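Local coordinates for protein 16S rRNA (adenine(1408)-N(1))-methyltransferase (Catenulispora acidiphila, PDB 4X1O) that probably transfers a methyl group from S-adenosyl-L-methionine to N1 of adenine 1408 in 16S rRNA, a modification associated with aminoglycoside resistance, at residues K42-A47 against E71-G76; L51-T56 against E123-M128; T56-T61 against S217-R222; E86-A91 against L103-S108; T211-I216 against A228-L233. All coordinates share one frame; numbering follows the deposited sequence.

Interaction 1. Residues K42-A47 against E71-G76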
# COMPACT_ATOMS: atom_id res chain seq x y z
N LYS A 42 15.80 7.02 13.79
CA LYS A 42 16.54 5.85 14.28
C LYS A 42 15.98 4.55 13.73
O LYS A 42 16.74 3.65 13.36
CB LYS A 42 16.54 5.81 15.82
CG LYS A 42 17.38 6.90 16.48
CD LYS A 42 17.40 6.75 18.00
CE LYS A 42 18.36 7.74 18.63
NZ LYS A 42 18.55 7.51 20.10
N ALA A 43 14.66 4.45 13.65
CA ALA A 43 14.03 3.25 13.10
C ALA A 43 14.43 3.06 11.64
O ALA A 43 14.78 1.96 11.24
CB ALA A 43 12.52 3.33 13.24
N GLN A 44 14.37 4.12 10.85
CA GLN A 44 14.76 4.01 9.44
C GLN A 44 16.20 3.56 9.30
O GLN A 44 16.52 2.71 8.45
CB GLN A 44 14.58 5.34 8.71
CG GLN A 44 13.16 5.81 8.55
CD GLN A 44 13.12 7.19 7.93
OE1 GLN A 44 12.70 8.15 8.55
NE2 GLN A 44 13.59 7.28 6.69
N ALA A 45 17.08 4.14 10.11
CA ALA A 45 18.51 3.88 10.01
C ALA A 45 18.81 2.42 10.36
O ALA A 45 19.74 1.83 9.81
CB ALA A 45 19.29 4.81 10.92
N SER A 46 18.01 1.86 11.25
CA SER A 46 18.22 0.50 11.75
C SER A 46 17.65 -0.58 10.85
O SER A 46 17.96 -1.76 11.03
CB SER A 46 17.61 0.36 13.14
OG SER A 46 16.19 0.36 13.06
N ALA A 47 16.82 -0.19 9.88
CA ALA A 47 16.09 -1.14 9.05
C ALA A 47 16.91 -1.64 7.87
O ALA A 47 17.68 -0.89 7.27
CB ALA A 47 14.80 -0.53 8.54
N GLU A 71 13.35 -7.36 10.32
CA GLU A 71 14.38 -6.42 9.89
C GLU A 71 13.81 -5.33 8.95
O GLU A 71 14.51 -4.36 8.64
CB GLU A 71 15.51 -7.18 9.20
CG GLU A 71 15.17 -7.68 7.80
CD GLU A 71 14.41 -9.01 7.76
OE1 GLU A 71 13.83 -9.43 8.77
OE2 GLU A 71 14.40 -9.63 6.68
N TRP A 72 12.57 -5.50 8.51
CA TRP A 72 11.92 -4.47 7.69
C TRP A 72 11.18 -3.47 8.56
O TRP A 72 10.53 -3.86 9.53
CB TRP A 72 10.89 -5.04 6.71
CG TRP A 72 11.44 -5.92 5.63
CD1 TRP A 72 12.74 -6.24 5.40
CD2 TRP A 72 10.67 -6.59 4.62
NE1 TRP A 72 12.83 -7.08 4.31
CE2 TRP A 72 11.57 -7.31 3.82
CE3 TRP A 72 9.30 -6.65 4.32
CZ2 TRP A 72 11.15 -8.08 2.73
CZ3 TRP A 72 8.88 -7.42 3.24
CH2 TRP A 72 9.80 -8.12 2.46
N LEU A 73 11.27 -2.19 8.21
CA LEU A 73 10.38 -1.21 8.81
C LEU A 73 9.15 -1.14 7.91
O LEU A 73 9.25 -0.79 6.74
CB LEU A 73 11.07 0.15 8.92
CG LEU A 73 10.28 1.24 9.66
CD1 LEU A 73 10.04 0.84 11.11
CD2 LEU A 73 11.05 2.55 9.59
N VAL A 74 7.99 -1.54 8.43
CA VAL A 74 6.79 -1.66 7.63
C VAL A 74 5.89 -0.50 8.01
O VAL A 74 5.45 -0.39 9.14
CB VAL A 74 6.07 -3.00 7.88
CG1 VAL A 74 4.74 -3.05 7.10
CG2 VAL A 74 6.98 -4.16 7.50
N VAL A 75 5.64 0.39 7.05
CA VAL A 75 4.89 1.61 7.33
C VAL A 75 3.57 1.55 6.61
O VAL A 75 3.55 1.56 5.39
CB VAL A 75 5.66 2.86 6.87
CG1 VAL A 75 4.93 4.12 7.27
CG2 VAL A 75 7.07 2.82 7.44
N GLY A 76 2.47 1.48 7.35
CA GLY A 76 1.17 1.46 6.72
C GLY A 76 0.58 2.85 6.73
O GLY A 76 0.54 3.49 7.77

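Interaction 2. Residues L51-T56 against E123-M128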
# COMPACT_ATOMS: atom_id res chain seq x y z
N LEU A 51 9.45 -0.57 3.96
CA LEU A 51 8.33 -0.88 3.09
C LEU A 51 7.18 0.03 3.43
O LEU A 51 6.79 0.13 4.60
CB LEU A 51 7.92 -2.34 3.25
CG LEU A 51 6.65 -2.82 2.55
CD1 LEU A 51 6.82 -2.77 1.05
CD2 LEU A 51 6.31 -4.22 3.01
N VAL A 52 6.64 0.71 2.43
CA VAL A 52 5.47 1.53 2.69
C VAL A 52 4.28 0.90 1.98
O VAL A 52 4.29 0.73 0.76
CB VAL A 52 5.68 2.99 2.25
CG1 VAL A 52 4.36 3.77 2.40
CG2 VAL A 52 6.76 3.64 3.11
N ASP A 53 3.29 0.49 2.78
CA ASP A 53 2.01 -0.00 2.30
C ASP A 53 1.03 1.13 2.27
O ASP A 53 0.62 1.63 3.31
CB ASP A 53 1.45 -1.11 3.18
CG ASP A 53 2.30 -2.34 3.18
OD1 ASP A 53 2.87 -2.70 2.13
OD2 ASP A 53 2.40 -2.95 4.26
N VAL A 54 0.62 1.54 1.07
CA VAL A 54 -0.32 2.65 0.97
C VAL A 54 -1.71 2.06 0.82
O VAL A 54 -1.96 1.28 -0.09
CB VAL A 54 0.01 3.57 -0.21
CG1 VAL A 54 -0.97 4.73 -0.27
CG2 VAL A 54 1.45 4.08 -0.09
N GLY A 55 -2.62 2.44 1.70
CA GLY A 55 -3.89 1.74 1.80
C GLY A 55 -3.65 0.42 2.52
O GLY A 55 -2.87 -0.41 2.06
N THR A 56 -4.30 0.23 3.65
CA THR A 56 -3.95 -0.89 4.51
C THR A 56 -5.14 -1.80 4.81
O THR A 56 -4.96 -2.93 5.26
CB THR A 56 -3.37 -0.40 5.84
OG1 THR A 56 -4.31 0.49 6.46
CG2 THR A 56 -2.06 0.34 5.61
N GLU A 123 10.53 0.29 -1.01
CA GLU A 123 9.51 -0.42 -1.79
C GLU A 123 8.17 0.13 -1.41
O GLU A 123 7.92 0.40 -0.24
CB GLU A 123 9.57 -1.92 -1.50
CG GLU A 123 8.58 -2.75 -2.27
CD GLU A 123 8.84 -4.24 -2.05
OE1 GLU A 123 9.62 -4.59 -1.14
OE2 GLU A 123 8.28 -5.06 -2.81
N VAL A 124 7.30 0.31 -2.40
CA VAL A 124 5.96 0.84 -2.14
C VAL A 124 4.96 -0.18 -2.61
O VAL A 124 5.06 -0.68 -3.73
CB VAL A 124 5.73 2.18 -2.84
CG1 VAL A 124 4.29 2.67 -2.62
CG2 VAL A 124 6.78 3.20 -2.38
N MET A 125 4.01 -0.54 -1.76
CA MET A 125 3.02 -1.53 -2.16
C MET A 125 1.63 -0.95 -2.06
O MET A 125 1.27 -0.36 -1.03
CB MET A 125 3.11 -2.79 -1.28
CG MET A 125 4.38 -3.60 -1.49
SD MET A 125 4.22 -5.15 -0.54
CE MET A 125 3.86 -6.31 -1.86
N VAL A 126 0.85 -1.10 -3.13
CA VAL A 126 -0.55 -0.69 -3.11
C VAL A 126 -1.39 -1.94 -3.28
O VAL A 126 -1.57 -2.43 -4.38
CB VAL A 126 -0.85 0.33 -4.22
CG1 VAL A 126 -2.33 0.73 -4.23
CG2 VAL A 126 0.05 1.57 -4.06
N LEU A 127 -1.89 -2.49 -2.17
CA LEU A 127 -2.54 -3.79 -2.24
C LEU A 127 -4.05 -3.65 -2.03
O LEU A 127 -4.50 -3.10 -1.02
CB LEU A 127 -1.93 -4.74 -1.20
CG LEU A 127 -0.40 -4.86 -1.19
CD1 LEU A 127 0.05 -5.80 -0.08
CD2 LEU A 127 0.14 -5.31 -2.55
N MET A 128 -4.83 -4.14 -2.98
CA MET A 128 -6.30 -4.04 -2.87
C MET A 128 -6.80 -2.63 -2.50
O MET A 128 -7.50 -2.45 -1.50
CB MET A 128 -6.81 -5.04 -1.82
CG MET A 128 -6.56 -6.50 -2.18
SD MET A 128 -7.63 -7.06 -3.53
CE MET A 128 -9.23 -6.85 -2.77
O HOH W 1 -4.21 -0.24 -0.98
O HOH W 2 -1.02 -1.49 0.39

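Interaction 3. Residues T56-T61 against S217-R222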
# COMPACT_ATOMS: atom_id res chain seq x y z
N THR A 56 -4.30 0.23 3.65
CA THR A 56 -3.95 -0.89 4.51
C THR A 56 -5.14 -1.80 4.81
O THR A 56 -4.96 -2.93 5.26
CB THR A 56 -3.37 -0.40 5.84
OG1 THR A 56 -4.31 0.49 6.46
CG2 THR A 56 -2.06 0.34 5.61
N GLY A 57 -6.35 -1.32 4.55
CA GLY A 57 -7.53 -2.01 5.04
C GLY A 57 -7.46 -1.99 6.55
O GLY A 57 -7.23 -0.93 7.14
N ASP A 58 -7.61 -3.14 7.20
CA ASP A 58 -7.49 -3.17 8.65
C ASP A 58 -6.02 -3.35 9.06
O ASP A 58 -5.71 -3.48 10.24
CB ASP A 58 -8.38 -4.25 9.29
CG ASP A 58 -8.03 -5.67 8.86
OD1 ASP A 58 -6.96 -5.91 8.26
OD2 ASP A 58 -8.84 -6.57 9.16
N ALA A 59 -5.15 -3.35 8.05
CA ALA A 59 -3.70 -3.40 8.19
C ALA A 59 -3.18 -4.73 8.75
O ALA A 59 -2.03 -4.80 9.16
CB ALA A 59 -3.21 -2.25 9.05
N ARG A 60 -4.00 -5.78 8.71
CA ARG A 60 -3.50 -7.10 9.06
C ARG A 60 -2.41 -7.54 8.08
O ARG A 60 -1.49 -8.25 8.44
CB ARG A 60 -4.63 -8.15 9.10
CG ARG A 60 -4.15 -9.50 9.63
CD ARG A 60 -5.25 -10.56 9.71
NE ARG A 60 -4.74 -11.77 10.35
CZ ARG A 60 -5.46 -12.87 10.59
NH1 ARG A 60 -6.73 -12.94 10.22
NH2 ARG A 60 -4.89 -13.90 11.20
N THR A 61 -2.52 -7.11 6.81
CA THR A 61 -1.51 -7.53 5.84
C THR A 61 -0.14 -6.92 6.18
O THR A 61 0.88 -7.61 6.13
CB THR A 61 -1.94 -7.13 4.41
OG1 THR A 61 -3.22 -7.71 4.16
CG2 THR A 61 -0.95 -7.65 3.39
N SER A 217 -4.72 -9.15 0.90
CA SER A 217 -5.86 -8.62 1.64
C SER A 217 -6.22 -9.51 2.81
O SER A 217 -7.30 -10.10 2.84
CB SER A 217 -7.07 -8.45 0.72
OG SER A 217 -8.12 -7.75 1.39
N SER A 218 -5.32 -9.60 3.78
CA SER A 218 -5.64 -10.25 5.05
C SER A 218 -6.61 -9.40 5.84
O SER A 218 -6.61 -8.17 5.74
CB SER A 218 -4.37 -10.50 5.87
OG SER A 218 -3.47 -11.37 5.19
N SER A 219 -7.43 -10.05 6.65
CA SER A 219 -8.36 -9.34 7.51
C SER A 219 -8.55 -10.10 8.81
O SER A 219 -8.46 -11.33 8.83
CB SER A 219 -9.71 -9.16 6.81
OG SER A 219 -10.64 -8.52 7.67
N TRP A 220 -8.82 -9.37 9.88
CA TRP A 220 -9.08 -9.98 11.18
C TRP A 220 -10.46 -10.64 11.18
O TRP A 220 -10.76 -11.45 12.05
CB TRP A 220 -8.99 -8.93 12.30
CG TRP A 220 -7.61 -8.36 12.48
CD1 TRP A 220 -7.23 -7.06 12.30
CD2 TRP A 220 -6.43 -9.07 12.86
NE1 TRP A 220 -5.88 -6.91 12.55
CE2 TRP A 220 -5.36 -8.14 12.88
CE3 TRP A 220 -6.16 -10.41 13.17
CZ2 TRP A 220 -4.06 -8.50 13.21
CZ3 TRP A 220 -4.86 -10.76 13.49
CH2 TRP A 220 -3.83 -9.81 13.51
N ALA A 221 -11.27 -10.30 10.18
CA ALA A 221 -12.59 -10.88 10.04
C ALA A 221 -12.53 -12.26 9.39
O ALA A 221 -13.40 -13.10 9.61
CB ALA A 221 -13.49 -9.97 9.23
N ARG A 222 -11.49 -12.49 8.59
CA ARG A 222 -11.35 -13.75 7.88
C ARG A 222 -10.18 -14.58 8.39
O ARG A 222 -9.04 -14.11 8.45
CB ARG A 222 -11.19 -13.51 6.37
CG ARG A 222 -11.15 -14.80 5.56
CD ARG A 222 -11.17 -14.54 4.06
NE ARG A 222 -9.87 -14.10 3.56
CZ ARG A 222 -9.56 -12.84 3.27
NH1 ARG A 222 -10.46 -11.88 3.43
NH2 ARG A 222 -8.35 -12.54 2.82
O HOH W 3 -4.97 -5.93 5.59

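Interaction 4. Residues E86-A91 against L103-S108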
# COMPACT_ATOMS: atom_id res chain seq x y z
N GLU A 86 -7.36 -2.45 15.75
CA GLU A 86 -7.12 -3.82 16.21
C GLU A 86 -5.69 -4.27 15.90
O GLU A 86 -5.04 -4.91 16.72
CB GLU A 86 -8.11 -4.79 15.56
CG GLU A 86 -7.88 -6.24 15.92
CD GLU A 86 -9.04 -7.13 15.52
OE1 GLU A 86 -10.09 -6.60 15.13
OE2 GLU A 86 -8.89 -8.37 15.61
N THR A 87 -5.21 -3.94 14.71
CA THR A 87 -3.84 -4.24 14.35
C THR A 87 -2.89 -3.50 15.26
O THR A 87 -1.91 -4.06 15.74
CB THR A 87 -3.55 -3.87 12.87
OG1 THR A 87 -4.25 -4.77 12.02
CG2 THR A 87 -2.05 -3.99 12.59
N ALA A 88 -3.17 -2.23 15.51
CA ALA A 88 -2.30 -1.41 16.33
C ALA A 88 -2.23 -1.93 17.77
O ALA A 88 -1.16 -1.94 18.38
CB ALA A 88 -2.75 0.04 16.32
N VAL A 89 -3.37 -2.37 18.29
CA VAL A 89 -3.42 -2.93 19.66
C VAL A 89 -2.56 -4.19 19.75
O VAL A 89 -1.78 -4.37 20.69
CB VAL A 89 -4.87 -3.24 20.10
CG1 VAL A 89 -4.89 -4.08 21.36
CG2 VAL A 89 -5.65 -1.94 20.32
N ARG A 90 -2.69 -5.06 18.74
CA ARG A 90 -1.92 -6.29 18.68
C ARG A 90 -0.43 -6.01 18.53
O ARG A 90 0.40 -6.67 19.15
CB ARG A 90 -2.43 -7.18 17.54
CG ARG A 90 -3.82 -7.76 17.82
CD ARG A 90 -4.26 -8.67 16.68
NE ARG A 90 -4.95 -9.88 17.15
CZ ARG A 90 -6.23 -10.13 16.94
NH1 ARG A 90 -6.98 -9.26 16.27
NH2 ARG A 90 -6.78 -11.25 17.38
N ALA A 91 -0.10 -5.01 17.72
CA ALA A 91 1.30 -4.72 17.42
C ALA A 91 2.04 -4.09 18.61
O ALA A 91 3.26 -4.18 18.69
CB ALA A 91 1.39 -3.81 16.18
N LEU A 103 6.34 -2.21 12.98
CA LEU A 103 5.18 -1.73 12.25
C LEU A 103 4.83 -0.31 12.70
O LEU A 103 4.66 -0.02 13.90
CB LEU A 103 4.00 -2.69 12.45
CG LEU A 103 2.69 -2.31 11.78
CD1 LEU A 103 2.88 -2.45 10.25
CD2 LEU A 103 1.55 -3.19 12.26
N VAL A 104 4.73 0.58 11.74
CA VAL A 104 4.33 1.95 11.98
C VAL A 104 3.07 2.25 11.19
O VAL A 104 3.06 2.17 9.96
CB VAL A 104 5.45 2.94 11.59
CG1 VAL A 104 5.02 4.36 11.93
CG2 VAL A 104 6.75 2.60 12.31
N LEU A 105 1.99 2.59 11.89
CA LEU A 105 0.73 2.87 11.23
C LEU A 105 0.48 4.37 11.22
O LEU A 105 0.31 4.99 12.28
CB LEU A 105 -0.42 2.13 11.91
CG LEU A 105 -0.21 0.61 11.90
CD1 LEU A 105 -1.23 -0.11 12.79
CD2 LEU A 105 -0.23 0.05 10.48
N VAL A 106 0.49 4.94 10.02
CA VAL A 106 0.40 6.39 9.81
C VAL A 106 -0.97 6.81 9.32
O VAL A 106 -1.48 6.24 8.35
CB VAL A 106 1.45 6.87 8.75
CG1 VAL A 106 1.29 8.37 8.46
CG2 VAL A 106 2.87 6.53 9.21
N SER A 107 -1.57 7.80 9.97
CA SER A 107 -2.84 8.34 9.50
C SER A 107 -2.57 9.48 8.54
O SER A 107 -2.24 10.59 8.96
CB SER A 107 -3.70 8.83 10.67
OG SER A 107 -4.94 9.31 10.20
N SER A 108 -2.69 9.19 7.25
CA SER A 108 -2.53 10.22 6.23
C SER A 108 -3.07 9.72 4.91
O SER A 108 -3.04 8.52 4.63
CB SER A 108 -1.06 10.62 6.07
OG SER A 108 -0.92 11.49 4.96

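Interaction 5. Residues T211-I216 against A228-L233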
# COMPACT_ATOMS: atom_id res chain seq x y z
N THR A 211 -4.84 -15.90 -7.45
CA THR A 211 -3.95 -15.33 -6.43
C THR A 211 -4.60 -15.55 -5.07
O THR A 211 -5.77 -15.27 -4.89
CB THR A 211 -3.72 -13.82 -6.65
OG1 THR A 211 -2.99 -13.61 -7.86
CG2 THR A 211 -2.92 -13.21 -5.48
N ASP A 212 -3.83 -16.07 -4.12
CA ASP A 212 -4.32 -16.25 -2.75
C ASP A 212 -4.60 -14.88 -2.13
O ASP A 212 -3.70 -14.05 -2.03
CB ASP A 212 -3.30 -17.04 -1.92
CG ASP A 212 -3.70 -17.17 -0.46
OD1 ASP A 212 -4.90 -17.08 -0.15
OD2 ASP A 212 -2.80 -17.38 0.38
N LEU A 213 -5.84 -14.66 -1.72
CA LEU A 213 -6.26 -13.35 -1.21
C LEU A 213 -5.49 -12.93 0.04
O LEU A 213 -5.25 -11.75 0.25
CB LEU A 213 -7.77 -13.36 -0.91
CG LEU A 213 -8.63 -13.14 -2.15
CD1 LEU A 213 -10.11 -13.15 -1.81
CD2 LEU A 213 -8.24 -11.83 -2.83
N ASP A 214 -5.09 -13.91 0.85
CA ASP A 214 -4.34 -13.63 2.08
C ASP A 214 -3.04 -12.87 1.79
O ASP A 214 -2.52 -12.18 2.67
CB ASP A 214 -4.01 -14.93 2.82
CG ASP A 214 -5.23 -15.56 3.49
OD1 ASP A 214 -6.24 -14.85 3.69
OD2 ASP A 214 -5.16 -16.75 3.84
N THR A 215 -2.53 -12.98 0.58
CA THR A 215 -1.25 -12.35 0.27
C THR A 215 -1.38 -10.84 0.07
O THR A 215 -0.41 -10.10 0.21
CB THR A 215 -0.59 -12.97 -0.98
OG1 THR A 215 -1.41 -12.75 -2.13
CG2 THR A 215 -0.38 -14.46 -0.79
N ILE A 216 -2.58 -10.37 -0.26
CA ILE A 216 -2.76 -8.94 -0.53
C ILE A 216 -3.91 -8.32 0.25
O ILE A 216 -4.06 -7.10 0.27
CB ILE A 216 -3.00 -8.69 -2.03
CG1 ILE A 216 -4.27 -9.40 -2.49
CG2 ILE A 216 -1.80 -9.14 -2.85
CD1 ILE A 216 -4.65 -9.08 -3.91
N ALA A 228 -9.48 -18.76 -0.25
CA ALA A 228 -10.06 -17.72 -1.10
C ALA A 228 -9.03 -17.19 -2.10
O ALA A 228 -7.92 -16.82 -1.74
CB ALA A 228 -10.61 -16.58 -0.26
N THR A 229 -9.41 -17.16 -3.37
CA THR A 229 -8.52 -16.61 -4.38
C THR A 229 -9.25 -15.61 -5.25
O THR A 229 -10.48 -15.58 -5.27
CB THR A 229 -7.92 -17.70 -5.30
OG1 THR A 229 -8.94 -18.24 -6.15
CG2 THR A 229 -7.27 -18.82 -4.51
N GLU A 230 -8.48 -14.84 -6.00
CA GLU A 230 -9.03 -13.90 -6.94
C GLU A 230 -8.03 -13.65 -8.06
O GLU A 230 -6.83 -13.85 -7.88
CB GLU A 230 -9.40 -12.58 -6.25
CG GLU A 230 -10.17 -11.62 -7.14
CD GLU A 230 -10.62 -10.38 -6.41
OE1 GLU A 230 -10.55 -10.36 -5.16
OE2 GLU A 230 -11.04 -9.43 -7.09
N THR A 231 -8.54 -13.25 -9.22
CA THR A 231 -7.65 -12.78 -10.26
C THR A 231 -7.21 -11.37 -9.92
O THR A 231 -8.03 -10.50 -9.64
CB THR A 231 -8.34 -12.78 -11.62
OG1 THR A 231 -8.76 -14.12 -11.93
CG2 THR A 231 -7.38 -12.30 -12.68
N VAL A 232 -5.90 -11.16 -9.95
CA VAL A 232 -5.35 -9.87 -9.60
C VAL A 232 -4.66 -9.24 -10.79
O VAL A 232 -3.90 -9.90 -11.48
CB VAL A 232 -4.35 -10.01 -8.43
CG1 VAL A 232 -3.54 -8.73 -8.21
CG2 VAL A 232 -5.10 -10.42 -7.18
N LEU A 233 -4.94 -7.96 -11.03
CA LEU A 233 -4.16 -7.18 -11.98
C LEU A 233 -2.95 -6.66 -11.23
O LEU A 233 -3.07 -5.96 -10.23
CB LEU A 233 -4.98 -6.03 -12.56
CG LEU A 233 -4.24 -5.06 -13.49
CD1 LEU A 233 -3.78 -5.77 -14.75
CD2 LEU A 233 -5.14 -3.87 -13.82

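Interaction 1. Residues K42-A47 against E71-G76
Helix 37-46 lies over one end of strand 72-78 in the Rossmann-like sheet, and Leu73 is the side chain that meets Ala43 and Gln44 near its C-terminal end and Ala47 just after them. With CG anti to its backbone N (chi1 -174°), Leu73 places CD2 against the helix, with CD1 beside Ala43 CB. CD2 rests against the peptide that joins Ala43 to Gln44, coming within 3.9 Å of Gln44 N. The same methyl lies 4.0 Å from Ala43 CB, and it touches the aliphatic start of the Gln44 side chain, 4.0 Å from CG. Nearer the backbone, Leu73 CB is 3.8 Å from Ala47 CB. Ala47 has already left the helix for an extended conformation, and its CA comes to 3.6 Å from Glu71 O. With only methyl groups at Ala43 and Ala47, the chain lies close to Leu73, and the segments are joined by van der Waals contact alone. The turn is tied together internally: Ser46 N donates to Lys42 O at 3.0 Å, while Ser46 OG folds back onto Ala43 O at 2.8 Å, tilted from the carbonyl plane. Strand 49-54, which follows the helix in the chain, lies beside strand 72-78, and the Leu73 backbone bonds to Arg49 and Leu51 there. Gln44 also touches Ile50 of that strand, and Leu73 touches Val104 of strand 103-107. Val74, the next residue, is covered instead by helix 60-68, so helices 37-46 and 60-68 flank the sheet on its two faces.

Interaction 2. Residues L51-T56 against E123-M128
From Leu51 beside Glu123 to Asp53 beside Met125, two neighbouring strands run parallel, their axes 24° apart, at the centre of the Rossmann-like sheet of a class I methyltransferase. Three backbone bonds join them: Val52 N to Glu123 O at 3.0 Å and almost straight (174°), Met125 N to Val52 O at 2.8 Å, and Val54 N to Met125 O at 2.9 Å. On the face that carries Leu51 and Asp53, Leu51 CD1 touches Met125 CG at 3.6 Å and also lies along the Glu123 chain, whose OE1 forms a salt bridge with Arg49. Asp53 and Met125 run side by side, with OD1 3.4 Å from Met125 CB. On the other face Val54 CG2 meets Val124 CG1 at 4.1 Å. Past Val54 the strands part as the chain enters the glycine-rich turn Gly55-Thr56-Gly57, which as in other enzymes of this class borders the cofactor site. Gly55 lies close to Asp78 and Val54 close to Ile110, both residues that bind S-adenosyl-L-methionine. Water bridges the strands here: one molecule accepts from Leu127 N at 2.9 Å and lies 2.7 Å from Gly55 O.

Interaction 3. Residues T56-T61 against S217-R222
An extended Arg60 chain, with CG anti to the backbone N (chi1 -173°), stretches across Trp220, while Asp58 turns its CG between its own N and carbonyl carbon (chi1 62°) to face the same loop. Arg60 CD sits over one face of the six-membered ring, 3.6 Å from its centroid, in a CH-pi contact. Beyond it the guanidinium lies 13° from parallel to the ring, NE 3.3 Å from Trp220 CZ3, and NH1 donates in the guanidinium plane to Ser219 O at 2.7 Å. Asp58 OD2 is gripped from opposite faces of the carboxylate, by Trp220 N at 2.9 Å and Ser219 OG at 3.0 Å. OD1 turns back to accept from Arg60 N at 3.0 Å, an Asx turn at the start of helix 60-68, so the carboxylate is fixed at both oxygens. Farther along, Thr61 OG1 accepts from Ser218 N at 2.9 Å. Thr61 binds S-adenosyl-L-methionine and Ser217 and Ser218 bind S-adenosyl-L-homocysteine, so this bond probably ties together two sides of the cofactor site. The loop between strands 200-212 and 229-239 is thus clamped onto the start of helix 60-68, and Trp220 NE1 reaches on to Thr87 of helix 85-91.

Interaction 4. Residues E86-A91 against L103-S108
Thr87 OG1 is held by two groups, donating to Asp58 O and accepting from Trp220 NE1, while its methyl CG2 meets Leu103 and Leu105. The split follows from the torsion: at chi1 -70° OG1 lies beside the backbone N, and CG2, anti to that N, faces the strand. CG2 is 3.7 Å from Leu103 CD2 and 4.0 Å from Leu105 CD1; the threonine side chain crosses both leucines at about a right angle. One turn on, Ala91 CB also touches Leu103 CD2, at 4.0 Å, so this methyl spans two helix positions. Leu105 CD1 lies against Ala88, 3.8 Å from CB, and touches Ala88 CA as well. Two small alanines and a threonine thus present a low surface to two leucines, and the layer is apolar apart from the anchored hydroxyl. Other elements touch the same residues: Leu27 of strand 26-28 meets both Ala88 and Leu105, and Tyr63 of helix 60-68 meets Thr87 and Leu103. Helix 85-91 runs back against strand 103-107, their directions 149° apart and their axes 9.8 Å from each other. Strand 72-78, this helix and this strand form a beta-alpha-beta crossover, the repeating unit of the Rossmann-like methyltransferase fold.

Interaction 5. Residues T211-I216 against A228-L233
Thr211 and Glu230 form an antiparallel hydrogen-bonded pair, with Thr211 N 2.9 Å from Glu230 O and Glu230 N 3.0 Å from Thr211 O. After the non-hydrogen-bonded pair Asp212-Thr229, a third and nearly straight bond (175°) runs from Leu213 N to Ala228 O at 3.0 Å. There the chain curls into a turn with helical backbone angles. Asp212 O accepts both the Thr215 amide and Thr215 OG1, the latter at 2.6 Å. Leu213 reaches back over the partner strand: CD1 lies 3.8 Å from Ala228 CB, and CD2 3.7 Å from Glu230 CB. The Glu230 carboxylate is engaged elsewhere, OE2 bonding to Ser165 OG. Val232 CG2 is shared by two residues. Thr211 CB meets it at 3.7 Å, the two side chains crossing at about a right angle, and Ile216 CD1 comes to it tip to tip at 3.6 Å. Ile216 reaches that methyl because its CG1 stands between N and carbonyl carbon (chi1 61°). Backbone bonds therefore set the strand register, whereas methyl contacts hold the following turn against the sheet. Together they probably steady the chain immediately before Ser217, a residue that binds S-adenosyl-L-homocysteine.

Following the chain from the N terminus, residues 42-47, 51-56 and 56-61 open interactions 1, 2 and 3 in turn. Interaction 1 closes first, at 71-76, so it crosses both others, and its strand pairs with that of interaction 2. Interaction 4 then opens and closes a short loop, nested inside those of interactions 2 and 3. Interaction 2 closes at 123-128, crossing interaction 3, with which it shares Thr56. Interaction 5 opens at 211-216, just before 217-222 closes interaction 3, and closes at 228-233, so these two also cross. Interactions 1, 2, 4 and 5 all reach the seven-stranded sheet; interaction 3 ties its C-terminal hairpin loop to helix 60-68.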